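Side-chain contacts in acidocalcisomal pyrophosphatase (Trypanosoma brucei brucei, PDB 5C5V), which probably hydrolyses inorganic diphosphate to phosphate with the help of magnesium ions, as soluble pyrophosphatases of its family do: residues Tyr109-Phe114 with Phe233-Val238; Val126-Asp131 with Phe166-Gly171; Asn153-Ile158 with Asn175-Asp180; Thr204-Ser207 with Leu211-Ala214. One frame throughout, in Å; residues are numbered along the deposited sequence.

Interaction 1: residues Tyr109-Phe114 with Phe233-Val238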
loop_
_atom_site.group_PDB
_atom_site.type_symbol
_atom_site.label_atom_id
_atom_site.label_comp_id
_atom_site.label_asym_id
_atom_site.label_seq_id
_atom_site.Cartn_x
_atom_site.Cartn_y
_atom_site.Cartn_z
ATOM N N TYR A 109 -37.823 6.073 -5.511
ATOM C CA TYR A 109 -36.700 5.562 -4.744
ATOM C C TYR A 109 -36.183 6.555 -3.705
ATOM O O TYR A 109 -35.966 7.725 -4.005
ATOM C CB TYR A 109 -35.580 5.171 -5.694
ATOM C CG TYR A 109 -34.402 4.509 -5.029
ATOM C CD1 TYR A 109 -34.496 3.217 -4.530
ATOM C CD2 TYR A 109 -33.185 5.170 -4.924
ATOM C CE1 TYR A 109 -33.410 2.600 -3.933
ATOM C CE2 TYR A 109 -32.083 4.560 -4.333
ATOM C CZ TYR A 109 -32.203 3.279 -3.835
ATOM O OH TYR A 109 -31.113 2.679 -3.241
ATOM N N ARG A 110 -35.991 6.073 -2.482
ATOM C CA ARG A 110 -35.443 6.875 -1.392
ATOM C C ARG A 110 -34.465 6.046 -0.570
ATOM O O ARG A 110 -34.635 4.833 -0.410
ATOM C CB ARG A 110 -36.561 7.415 -0.479
ATOM C CG ARG A 110 -37.456 8.484 -1.099
ATOM C CD ARG A 110 -36.691 9.765 -1.366
ATOM N NE ARG A 110 -37.556 10.824 -1.887
ATOM C CZ ARG A 110 -38.050 10.845 -3.120
ATOM N NH1 ARG A 110 -37.762 9.864 -3.969
ATOM N NH2 ARG A 110 -38.828 11.845 -3.505
ATOM N N VAL A 111 -33.418 6.696 -0.076
ATOM C CA VAL A 111 -32.547 6.078 0.910
ATOM C C VAL A 111 -32.722 6.794 2.242
ATOM O O VAL A 111 -32.370 7.963 2.379
ATOM C CB VAL A 111 -31.071 6.120 0.499
ATOM C CG1 VAL A 111 -30.246 5.388 1.535
ATOM C CG2 VAL A 111 -30.877 5.508 -0.894
ATOM N N LEU A 112 -33.276 6.078 3.214
ATOM C CA LEU A 112 -33.588 6.646 4.516
ATOM C C LEU A 112 -32.542 6.272 5.549
ATOM O O LEU A 112 -31.962 5.188 5.479
ATOM C CB LEU A 112 -34.973 6.183 4.995
ATOM C CG LEU A 112 -36.184 6.778 4.277
ATOM C CD1 LEU A 112 -36.149 6.399 2.812
ATOM C CD2 LEU A 112 -37.504 6.343 4.936
ATOM N N TYR A 113 -32.325 7.176 6.505
ATOM C CA TYR A 113 -31.357 6.982 7.572
ATOM C C TYR A 113 -32.018 6.925 8.941
ATOM O O TYR A 113 -32.975 7.651 9.220
ATOM C CB TYR A 113 -30.312 8.091 7.553
ATOM C CG TYR A 113 -29.402 8.044 6.341
ATOM C CD1 TYR A 113 -28.090 7.591 6.440
ATOM C CD2 TYR A 113 -29.863 8.451 5.097
ATOM C CE1 TYR A 113 -27.253 7.548 5.317
ATOM C CE2 TYR A 113 -29.059 8.410 3.990
ATOM C CZ TYR A 113 -27.754 7.960 4.099
ATOM O OH TYR A 113 -26.978 7.940 2.980
ATOM N N PHE A 114 -31.501 6.049 9.793
ATOM C CA PHE A 114 -31.981 5.919 11.150
ATOM C C PHE A 114 -30.838 5.863 12.145
ATOM O O PHE A 114 -29.696 5.598 11.785
ATOM C CB PHE A 114 -32.831 4.664 11.295
ATOM C CG PHE A 114 -34.032 4.640 10.405
ATOM C CD1 PHE A 114 -35.287 4.952 10.910
ATOM C CD2 PHE A 114 -33.912 4.299 9.061
ATOM C CE1 PHE A 114 -36.397 4.930 10.098
ATOM C CE2 PHE A 114 -35.024 4.275 8.243
ATOM C CZ PHE A 114 -36.273 4.595 8.765
ATOM N N PHE A 233 -17.730 3.038 -3.368
ATOM C CA PHE A 233 -18.658 3.015 -2.235
ATOM C C PHE A 233 -20.069 2.670 -2.696
ATOM O O PHE A 233 -20.367 2.714 -3.899
ATOM C CB PHE A 233 -18.676 4.358 -1.516
ATOM C CG PHE A 233 -17.370 4.723 -0.860
ATOM C CD1 PHE A 233 -16.496 3.744 -0.416
ATOM C CD2 PHE A 233 -17.032 6.042 -0.657
ATOM C CE1 PHE A 233 -15.293 4.083 0.200
ATOM C CE2 PHE A 233 -15.842 6.381 -0.041
ATOM C CZ PHE A 233 -14.976 5.397 0.382
ATOM N N LYS A 234 -20.919 2.291 -1.748
ATOM C CA LYS A 234 -22.345 2.124 -2.000
ATOM C C LYS A 234 -23.068 3.472 -1.959
ATOM O O LYS A 234 -22.602 4.418 -1.321
ATOM C CB LYS A 234 -22.964 1.174 -0.969
ATOM C CG LYS A 234 -22.924 -0.290 -1.339
ATOM C CD LYS A 234 -21.534 -0.737 -1.741
ATOM C CE LYS A 234 -21.531 -2.222 -2.181
ATOM N NZ LYS A 234 -20.224 -2.674 -2.799
ATOM N N VAL A 235 -24.210 3.565 -2.627
ATOM C CA VAL A 235 -25.040 4.762 -2.524
ATOM C C VAL A 235 -25.481 4.971 -1.083
ATOM O O VAL A 235 -26.016 4.056 -0.454
ATOM C CB VAL A 235 -26.280 4.694 -3.422
ATOM C CG1 VAL A 235 -27.223 5.868 -3.107
ATOM C CG2 VAL A 235 -25.869 4.706 -4.888
ATOM N N GLY A 236 -25.223 6.165 -0.555
ATOM C CA GLY A 236 -25.609 6.480 0.806
ATOM C C GLY A 236 -24.594 6.063 1.858
ATOM O O GLY A 236 -24.754 6.388 3.040
ATOM N N GLN A 237 -23.569 5.316 1.446
ATOM C CA GLN A 237 -22.522 4.881 2.368
ATOM C C GLN A 237 -21.778 6.083 2.967
ATOM O O GLN A 237 -21.480 7.050 2.271
ATOM C CB GLN A 237 -21.534 3.939 1.660
ATOM C CG GLN A 237 -20.336 3.561 2.519
ATOM C CD GLN A 237 -19.469 2.475 1.897
ATOM O OE1 GLN A 237 -19.779 1.934 0.826
ATOM N NE2 GLN A 237 -18.384 2.132 2.582
ATOM N N VAL A 238 -21.504 6.025 4.266
ATOM C CA VAL A 238 -20.820 7.108 4.961
ATOM C C VAL A 238 -19.481 6.613 5.468
ATOM O O VAL A 238 -19.409 5.572 6.109
ATOM C CB VAL A 238 -21.659 7.638 6.165
ATOM C CG1 VAL A 238 -20.955 8.813 6.830
ATOM C CG2 VAL A 238 -23.075 8.022 5.719
#
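Val111 and Gly236 mark where the two backbones come closest, with 7.0 Å between their CA atoms. Residues 110-114 are strand. Residues 234-237 form a type II beta turn, closed by a 3.1 Å bond from Gln237 N to Lys234 O. Gln237 OE1 reinforces the turn by accepting from Lys234 N at 2.8 Å in a nearly straight bond. Gly236 is the third residue of the turn, with a positive phi of 86°.

Tyr113 makes the polar link. Its OH donates to Gly236 O at 2.7 Å. The hydroxyl lies in the carbonyl plane, on a lone pair, and the C=O...OH angle is 104°. Seen from the tyrosine, the carbonyl oxygen sits at the ring edge, near the ring plane. Chi1 of -68° places CG anti to the carbonyl carbon, beside the backbone N, and the ring extends toward the turn. The phenol also passes close to the glycine backbone: Tyr113 OH comes within 3.0 Å of Gly236 CA.

Apolar contacts lie on either side of this bond. Val111 CG2 meets Val235 CG1 at 4.3 Å. Tyr113 CE1 approaches Val238 CG2 at 4.2 Å, obliquely to the ring. Ile155 and Ile177 also pack on the Tyr113 ring.

The contact is buried packing. It joins the middle strand of the three-stranded antiparallel sheet 94-101, 110-117 and 123-126 to the type II turn that leads into strand 238-251 of the pyrophosphatase domain.

Interaction 2: residues Val126-Asp131 with Phe166-Gly171. With MG (magnesium ion), chain F.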
loop_
_atom_site.group_PDB
_atom_site.type_symbol
_atom_site.label_atom_id
_atom_site.label_comp_id
_atom_site.label_asym_id
_atom_site.label_seq_id
_atom_site.Cartn_x
_atom_site.Cartn_y
_atom_site.Cartn_z
ATOM N N VAL A 126 -33.446 9.790 11.167
ATOM C CA VAL A 126 -32.606 10.974 11.264
ATOM C C VAL A 126 -32.300 11.523 9.877
ATOM O O VAL A 126 -32.610 10.895 8.856
ATOM C CB VAL A 126 -31.267 10.686 11.973
ATOM C CG1 VAL A 126 -31.506 10.098 13.361
ATOM C CG2 VAL A 126 -30.405 9.740 11.144
ATOM N N SER A 127 -31.675 12.692 9.840
ATOM C CA SER A 127 -31.281 13.292 8.576
ATOM C C SER A 127 -29.798 13.072 8.316
ATOM O O SER A 127 -28.976 13.407 9.158
ATOM C CB SER A 127 -31.592 14.784 8.567
ATOM O OG SER A 127 -30.932 15.394 7.470
ATOM N N PRO A 128 -29.450 12.505 7.150
ATOM C CA PRO A 128 -28.027 12.339 6.838
ATOM C C PRO A 128 -27.324 13.692 6.804
ATOM O O PRO A 128 -26.158 13.808 7.137
ATOM C CB PRO A 128 -28.048 11.703 5.448
ATOM C CG PRO A 128 -29.324 12.155 4.860
ATOM C CD PRO A 128 -30.301 12.149 6.004
ATOM N N TRP A 129 -28.061 14.719 6.411
ATOM C CA TRP A 129 -27.556 16.083 6.381
ATOM C C TRP A 129 -27.331 16.661 7.786
ATOM O O TRP A 129 -26.250 17.155 8.099
ATOM C CB TRP A 129 -28.542 16.947 5.600
ATOM C CG TRP A 129 -28.103 18.342 5.321
ATOM C CD1 TRP A 129 -26.844 18.854 5.442
ATOM C CD2 TRP A 129 -28.934 19.415 4.860
ATOM N NE1 TRP A 129 -26.836 20.183 5.078
ATOM C CE2 TRP A 129 -28.110 20.554 4.728
ATOM C CE3 TRP A 129 -30.294 19.525 4.554
ATOM C CZ2 TRP A 129 -28.606 21.789 4.306
ATOM C CZ3 TRP A 129 -30.783 20.747 4.140
ATOM C CH2 TRP A 129 -29.938 21.862 4.012
ATOM N N HIS A 130 -28.344 16.598 8.646
ATOM C CA HIS A 130 -28.236 17.295 9.924
ATOM C C HIS A 130 -27.655 16.446 11.036
ATOM O O HIS A 130 -27.011 16.969 11.925
ATOM C CB HIS A 130 -29.600 17.832 10.357
ATOM C CG HIS A 130 -30.266 18.663 9.307
ATOM N ND1 HIS A 130 -29.637 19.724 8.697
ATOM C CD2 HIS A 130 -31.498 18.578 8.751
ATOM C CE1 HIS A 130 -30.452 20.261 7.806
ATOM N NE2 HIS A 130 -31.583 19.582 7.816
ATOM N N ASP A 131 -27.878 15.142 10.998
ATOM C CA ASP A 131 -27.613 14.332 12.178
ATOM C C ASP A 131 -26.316 13.519 12.140
ATOM O O ASP A 131 -25.861 13.049 13.183
ATOM C CB ASP A 131 -28.802 13.418 12.423
ATOM C CG ASP A 131 -30.044 14.202 12.766
ATOM O OD1 ASP A 131 -29.983 14.999 13.722
ATOM O OD2 ASP A 131 -31.058 14.060 12.057
ATOM N N PHE A 166 -27.835 10.682 -7.731
ATOM C CA PHE A 166 -28.477 10.734 -6.438
ATOM C C PHE A 166 -28.001 11.976 -5.687
ATOM O O PHE A 166 -26.906 12.474 -5.945
ATOM C CB PHE A 166 -28.185 9.472 -5.646
ATOM C CG PHE A 166 -28.742 8.232 -6.272
ATOM C CD1 PHE A 166 -27.902 7.287 -6.844
ATOM C CD2 PHE A 166 -30.104 8.015 -6.305
ATOM C CE1 PHE A 166 -28.417 6.145 -7.419
ATOM C CE2 PHE A 166 -30.628 6.873 -6.871
ATOM C CZ PHE A 166 -29.786 5.936 -7.441
ATOM N N GLU A 167 -28.853 12.469 -4.789
ATOM C CA GLU A 167 -28.656 13.698 -4.033
ATOM C C GLU A 167 -29.393 13.579 -2.701
ATOM O O GLU A 167 -30.470 12.988 -2.631
ATOM C CB GLU A 167 -29.217 14.918 -4.774
ATOM C CG GLU A 167 -28.342 15.512 -5.857
ATOM C CD GLU A 167 -28.944 16.786 -6.468
ATOM O OE1 GLU A 167 -30.027 17.228 -6.004
ATOM O OE2 GLU A 167 -28.330 17.342 -7.422
ATOM N N ILE A 168 -28.830 14.157 -1.652
ATOM C CA ILE A 168 -29.586 14.381 -0.437
ATOM C C ILE A 168 -30.754 15.303 -0.773
ATOM O O ILE A 168 -30.543 16.358 -1.368
ATOM C CB ILE A 168 -28.719 15.011 0.661
ATOM C CG1 ILE A 168 -27.608 14.035 1.075
ATOM C CG2 ILE A 168 -29.579 15.425 1.824
ATOM C CD1 ILE A 168 -26.668 14.585 2.123
ATOM N N ALA A 169 -31.978 14.879 -0.466
ATOM C CA ALA A 169 -33.150 15.700 -0.758
ATOM C C ALA A 169 -33.310 16.781 0.318
ATOM O O ALA A 169 -33.924 16.562 1.374
ATOM C CB ALA A 169 -34.403 14.846 -0.859
ATOM N N THR A 170 -32.759 17.955 0.037
ATOM C CA THR A 170 -32.740 19.043 1.001
ATOM C C THR A 170 -34.143 19.565 1.271
ATOM O O THR A 170 -34.383 20.263 2.250
ATOM C CB THR A 170 -31.846 20.188 0.504
ATOM O OG1 THR A 170 -32.303 20.613 -0.789
ATOM C CG2 THR A 170 -30.410 19.703 0.369
ATOM N N GLY A 171 -35.075 19.214 0.398
ATOM C CA GLY A 171 -36.421 19.747 0.495
ATOM C C GLY A 171 -37.385 18.862 1.254
ATOM O O GLY A 171 -38.505 19.263 1.516
HETATM MG MG MG F . -27.827 19.428 -7.989
HETATM O O HOH W 1 -29.197 19.902 -6.307
HETATM O O HOH W 2 -27.898 21.482 -8.472
HETATM O O HOH W 3 -29.437 19.691 -9.221
#
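Trp129 and Pro128 pack on Ile168 and Thr170 in a buried, apolar contact. It joins the short, weakly bonded helix at 128-131 to the end of strand 166-168 and the loop beyond it. The closest CA pair is Trp129 and Ile168, 7.3 Å apart.

Thr170 lies against the Trp129 indole. Its CB is 3.8 Å from Trp129 CZ3. Its CG2 stands over the six-membered ring in a CH-pi contact, 4.3 Å from the centroid and 24° off the normal. His130 CE1 lies against the opposite face, toward the rim. The indole gets its place from a chi1 of -173°, which carries CG beside the carbonyl carbon. Trp129 NE1 bonds to Thr204 O. At the base of the side chain, Ile168 CG2 touches Trp129 CB at 4.2 Å and, more loosely, Pro128 CG.

Ser127 is the N-cap of the helix. Its OG accepts from His130 N at 3.1 Å and weakly from Trp129 N. Asp131 OD2 takes the Ser127 N-H through its anti lone pair at 2.7 Å.

Strand 166-168 also carries a metal ligand. Glu167 points to a different side from Ile168, with its chain extended beyond CG. Glu167 OE2 binds magnesium at 2.2 Å and is also hydrogen-bonded to Lys165 NZ. Three waters and two atoms from elsewhere in the structure share that ion. One of the metal-bound waters donates weakly to Glu167 OE1 at 2.8 Å.

Interaction 3: residues Asn153-Ile158 with Asn175-Asp180; sequences NFICEI and NPIKQD
The contact includes Glu157, the first residue of a classic beta bulge, which with Ile158 faces Tyr198. Strand 152-156 of the large mixed sheet here meets strand 177-182 of a small antiparallel sheet. Both belong to the pyrophosphatase domain. The chain turns a corner at Glu157, and Glu157 and Ile177 have the nearest CA atoms, 7.4 Å apart.

Ile177 does most of the touching, through CD1. Its chi1 of -77° holds CG1 anti to the carbonyl carbon, and chi2 of 170° extends the branch toward the other strand. Ile155 answers with its CG2 branch. The side chains run past each other in opposed senses; the CD1 and CG2 methyls make the contact. Val111 and Tyr113 also pack on Ile177.

Glu157 offers only its aliphatic part, with CG 4.5 Å from Ile177 CD1. Its carboxylate serves elsewhere: OE2 accepts from Ile168 N, next to the magnesium ligand Glu167. This is consistent with a second-shell role near the diphosphate pocket, since the Glu157 side chain is about 5 Å from the bound imidodiphosphate.

The Ile177 CD1 methyl lies 4.2 Å from Ile155 CG2 and 4.3 Å from Cys156 O.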
loop_
_atom_site.group_PDB
_atom_site.type_symbol
_atom_site.label_atom_id
_atom_site.label_comp_id
_atom_site.label_asym_id
_atom_site.label_seq_id
_atom_site.Cartn_x
_atom_site.Cartn_y
_atom_site.Cartn_z
ATOM N N ASN A 153 -16.765 13.093 8.034
ATOM C CA ASN A 153 -17.703 12.145 7.464
ATOM C C ASN A 153 -18.123 12.574 6.068
ATOM O O ASN A 153 -18.485 13.730 5.837
ATOM C CB ASN A 153 -18.919 11.968 8.361
ATOM C CG ASN A 153 -18.706 10.892 9.395
ATOM O OD1 ASN A 153 -18.074 9.876 9.112
ATOM N ND2 ASN A 153 -19.202 11.114 10.605
ATOM N N PHE A 154 -18.050 11.622 5.146
ATOM C CA PHE A 154 -18.392 11.836 3.752
ATOM C C PHE A 154 -19.599 10.982 3.435
ATOM O O PHE A 154 -19.594 9.773 3.675
ATOM C CB PHE A 154 -17.192 11.485 2.846
ATOM C CG PHE A 154 -17.529 11.315 1.369
ATOM C CD1 PHE A 154 -17.674 12.415 0.540
ATOM C CD2 PHE A 154 -17.644 10.054 0.807
ATOM C CE1 PHE A 154 -17.948 12.256 -0.841
ATOM C CE2 PHE A 154 -17.915 9.887 -0.569
ATOM C CZ PHE A 154 -18.073 10.987 -1.388
ATOM N N ILE A 155 -20.646 11.611 2.929
ATOM C CA ILE A 155 -21.808 10.862 2.486
ATOM C C ILE A 155 -21.725 10.636 0.993
ATOM O O ILE A 155 -21.778 11.592 0.217
ATOM C CB ILE A 155 -23.117 11.590 2.816
ATOM C CG1 ILE A 155 -23.190 11.874 4.319
ATOM C CG2 ILE A 155 -24.315 10.772 2.332
ATOM C CD1 ILE A 155 -24.210 12.925 4.687
ATOM N N CYS A 156 -21.575 9.381 0.586
ATOM C CA CYS A 156 -21.526 9.073 -0.834
ATOM C C CYS A 156 -22.924 9.048 -1.444
ATOM O O CYS A 156 -23.763 8.233 -1.073
ATOM C CB CYS A 156 -20.831 7.735 -1.085
ATOM S SG CYS A 156 -20.744 7.292 -2.846
ATOM N N GLU A 157 -23.155 9.950 -2.387
ATOM C CA GLU A 157 -24.388 10.000 -3.168
ATOM C C GLU A 157 -24.209 9.243 -4.490
ATOM O O GLU A 157 -25.108 8.530 -4.945
ATOM C CB GLU A 157 -24.779 11.456 -3.434
ATOM C CG GLU A 157 -25.047 12.243 -2.153
ATOM C CD GLU A 157 -25.118 13.757 -2.342
ATOM O OE1 GLU A 157 -24.354 14.313 -3.172
ATOM O OE2 GLU A 157 -25.934 14.395 -1.630
ATOM N N ILE A 158 -23.042 9.409 -5.110
ATOM C CA ILE A 158 -22.780 8.811 -6.416
ATOM C C ILE A 158 -21.493 7.997 -6.454
ATOM O O ILE A 158 -20.390 8.546 -6.522
ATOM C CB ILE A 158 -22.732 9.888 -7.496
ATOM C CG1 ILE A 158 -24.055 10.655 -7.497
ATOM C CG2 ILE A 158 -22.438 9.271 -8.875
ATOM C CD1 ILE A 158 -24.078 11.784 -8.483
ATOM N N ASN A 175 -34.502 14.453 5.031
ATOM C CA ASN A 175 -33.549 14.607 3.939
ATOM C C ASN A 175 -33.009 13.286 3.400
ATOM O O ASN A 175 -31.803 13.076 3.333
ATOM C CB ASN A 175 -32.391 15.496 4.386
ATOM C CG ASN A 175 -32.866 16.751 5.070
ATOM O OD1 ASN A 175 -32.640 16.936 6.257
ATOM N ND2 ASN A 175 -33.546 17.611 4.332
ATOM N N PRO A 176 -33.915 12.380 3.032
ATOM C CA PRO A 176 -33.463 11.123 2.452
ATOM C C PRO A 176 -32.709 11.361 1.148
ATOM O O PRO A 176 -32.828 12.430 0.545
ATOM C CB PRO A 176 -34.769 10.370 2.204
ATOM C CG PRO A 176 -35.799 11.450 2.046
ATOM C CD PRO A 176 -35.384 12.489 3.039
ATOM N N ILE A 177 -31.927 10.381 0.723
ATOM C CA ILE A 177 -31.311 10.477 -0.588
ATOM C C ILE A 177 -32.308 10.066 -1.659
ATOM O O ILE A 177 -33.027 9.076 -1.529
ATOM C CB ILE A 177 -30.060 9.632 -0.678
ATOM C CG1 ILE A 177 -28.923 10.356 0.042
ATOM C CG2 ILE A 177 -29.694 9.403 -2.130
ATOM C CD1 ILE A 177 -27.680 9.508 0.231
ATOM N N LYS A 178 -32.366 10.867 -2.708
ATOM C CA LYS A 178 -33.200 10.559 -3.855
ATOM C C LYS A 178 -32.430 10.787 -5.153
ATOM O O LYS A 178 -31.314 11.332 -5.150
ATOM C CB LYS A 178 -34.468 11.407 -3.843
ATOM C CG LYS A 178 -34.233 12.857 -4.196
ATOM C CD LYS A 178 -35.545 13.631 -4.155
ATOM C CE LYS A 178 -35.422 14.996 -4.811
ATOM N NZ LYS A 178 -36.712 15.413 -5.442
ATOM N N GLN A 179 -33.014 10.351 -6.260
ATOM C CA GLN A 179 -32.434 10.675 -7.545
ATOM C C GLN A 179 -32.957 12.036 -7.991
ATOM O O GLN A 179 -34.164 12.294 -7.977
ATOM C CB GLN A 179 -32.740 9.594 -8.585
ATOM C CG GLN A 179 -31.882 9.718 -9.833
ATOM C CD GLN A 179 -31.916 8.481 -10.711
ATOM O OE1 GLN A 179 -32.522 7.468 -10.364
ATOM N NE2 GLN A 179 -31.270 8.569 -11.866
ATOM N N ASP A 180 -32.037 12.918 -8.358
ATOM C CA ASP A 180 -32.394 14.209 -8.911
ATOM C C ASP A 180 -33.254 14.023 -10.167
ATOM O O ASP A 180 -33.143 13.011 -10.865
ATOM C CB ASP A 180 -31.126 15.006 -9.217
ATOM C CG ASP A 180 -31.404 16.457 -9.509
ATOM O OD1 ASP A 180 -32.517 16.939 -9.190
ATOM O OD2 ASP A 180 -30.499 17.124 -10.056
#

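Interaction 4: residues Thr204-Ser207 with Leu211-Ala214; sequences TWES and LFEA
Phe212 brings the far end of its ring up to the carboxylate of Glu206. Both residues belong to the long loop between strands 197-200 and 224-227 of the pyrophosphatase domain. Glu206 is the centre of an inverse gamma turn. Ser207 and Leu211 have the nearest CA atoms, 8.6 Å apart.

Glu206 OE1 lies 3.7 Å from Phe212 CZ and 4.0 Å from Phe212 CE1. It meets the ring obliquely. The two side chains cross at about a right angle, and the carboxylate and ring planes are 73° apart. Glu206 reaches this place by a bend in its chain. Chi2 is -83°, which folds the carboxylate round toward the phenyl ring. The Phe212 side chain points toward 204-207, with CG anti to the carbonyl carbon.

This is van der Waals contact between a carboxylate oxygen and ring carbons. Met329 of helix 316-336 and Met255 of strand 254-263 also touch Phe212.

Glu206 stands beside the metal site. Between nearest atoms, its side chain is about 3 Å from that of Asp219, a magnesium ligand, and about 6 Å from a bound magnesium ion. Ser207 OG is hydrogen-bonded to Glu209 N. The backbone of Ser207 contributes as well: its O lies at the edge of the phenyl ring, near the ring plane, 3.9 Å from Phe212 CE2.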
loop_
_atom_site.group_PDB
_atom_site.type_symbol
_atom_site.label_atom_id
_atom_site.label_comp_id
_atom_site.label_asym_id
_atom_site.label_seq_id
_atom_site.Cartn_x
_atom_site.Cartn_y
_atom_site.Cartn_z
ATOM N N THR A 204 -23.159 20.983 6.532
ATOM C CA THR A 204 -22.656 22.132 5.784
ATOM C C THR A 204 -23.746 22.646 4.861
ATOM O O THR A 204 -24.680 21.917 4.515
ATOM C CB THR A 204 -21.419 21.793 4.924
ATOM O OG1 THR A 204 -21.791 20.820 3.939
ATOM C CG2 THR A 204 -20.288 21.248 5.776
ATOM N N TRP A 205 -23.595 23.883 4.419
ATOM C CA TRP A 205 -24.551 24.475 3.509
ATOM C C TRP A 205 -23.901 25.617 2.719
ATOM O O TRP A 205 -23.304 26.535 3.304
ATOM C CB TRP A 205 -25.781 24.965 4.289
ATOM C CG TRP A 205 -26.839 25.649 3.469
ATOM C CD1 TRP A 205 -27.485 25.156 2.368
ATOM C CD2 TRP A 205 -27.388 26.951 3.707
ATOM N NE1 TRP A 205 -28.388 26.080 1.898
ATOM C CE2 TRP A 205 -28.348 27.190 2.705
ATOM C CE3 TRP A 205 -27.144 27.945 4.658
ATOM C CZ2 TRP A 205 -29.076 28.384 2.636
ATOM C CZ3 TRP A 205 -27.872 29.128 4.588
ATOM C CH2 TRP A 205 -28.821 29.335 3.587
ATOM N N GLU A 206 -24.002 25.552 1.394
ATOM C CA GLU A 206 -23.533 26.648 0.548
ATOM C C GLU A 206 -24.581 27.758 0.574
ATOM O O GLU A 206 -25.469 27.819 -0.279
ATOM C CB GLU A 206 -23.274 26.172 -0.884
ATOM C CG GLU A 206 -22.240 25.058 -0.988
ATOM C CD GLU A 206 -20.806 25.570 -1.000
ATOM O OE1 GLU A 206 -20.544 26.662 -0.458
ATOM O OE2 GLU A 206 -19.928 24.875 -1.563
ATOM N N SER A 207 -24.458 28.627 1.571
ATOM C CA SER A 207 -25.464 29.636 1.877
ATOM C C SER A 207 -25.836 30.539 0.702
ATOM O O SER A 207 -24.972 31.081 0.014
ATOM C CB SER A 207 -24.972 30.510 3.031
ATOM O OG SER A 207 -25.896 31.539 3.284
ATOM N N LEU A 211 -22.074 36.205 0.228
ATOM C CA LEU A 211 -21.366 36.600 -0.980
ATOM C C LEU A 211 -19.935 36.119 -0.888
ATOM O O LEU A 211 -19.117 36.702 -0.178
ATOM C CB LEU A 211 -21.391 38.117 -1.187
ATOM C CG LEU A 211 -20.809 38.532 -2.544
ATOM C CD1 LEU A 211 -21.654 37.991 -3.701
ATOM C CD2 LEU A 211 -20.596 40.035 -2.654
ATOM N N PHE A 212 -19.643 35.028 -1.576
ATOM C CA PHE A 212 -18.304 34.473 -1.582
ATOM C C PHE A 212 -17.349 35.413 -2.324
ATOM O O PHE A 212 -17.792 36.278 -3.082
ATOM C CB PHE A 212 -18.323 33.078 -2.210
ATOM C CG PHE A 212 -19.069 32.068 -1.381
ATOM C CD1 PHE A 212 -18.395 31.232 -0.508
ATOM C CD2 PHE A 212 -20.453 32.008 -1.425
ATOM C CE1 PHE A 212 -19.085 30.325 0.274
ATOM C CE2 PHE A 212 -21.146 31.099 -0.658
ATOM C CZ PHE A 212 -20.467 30.258 0.200
ATOM N N GLU A 213 -16.049 35.266 -2.066
ATOM C CA GLU A 213 -15.015 36.118 -2.669
ATOM C C GLU A 213 -15.207 36.252 -4.178
ATOM O O GLU A 213 -14.929 37.289 -4.753
ATOM C CB GLU A 213 -13.617 35.556 -2.358
ATOM C CG GLU A 213 -12.480 36.099 -3.237
ATOM N N ALA A 214 -15.735 35.209 -4.803
ATOM C CA ALA A 214 -15.920 35.195 -6.248
ATOM C C ALA A 214 -17.043 36.113 -6.765
ATOM O O ALA A 214 -17.219 36.250 -7.971
ATOM C CB ALA A 214 -16.175 33.782 -6.698
#

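Interactions 1, 2 and 3 form one continuous buried region, with centres 6 to 10 Å apart. Interactions 1 and 3 meet through backbone bonds, Gly236 N to Cys156 O at 2.6 Å and Val111 N to Ile177 O at 2.8 Å. Interactions 2 and 3 share neighbouring strands of one sheet, joined by Glu167 N to Lys178 O at 2.7 Å. Interaction 4 is more remote, 19 Å from interaction 2 between centres, but Trp129 NE1 reaches Thr204 O at 2.8 Å. Three contacts border the active site: interaction 2 supplies Glu167, the Glu157 side chain of interaction 3 is about 5 Å from the imidodiphosphate, and Glu206 of interaction 4 about 8 Å.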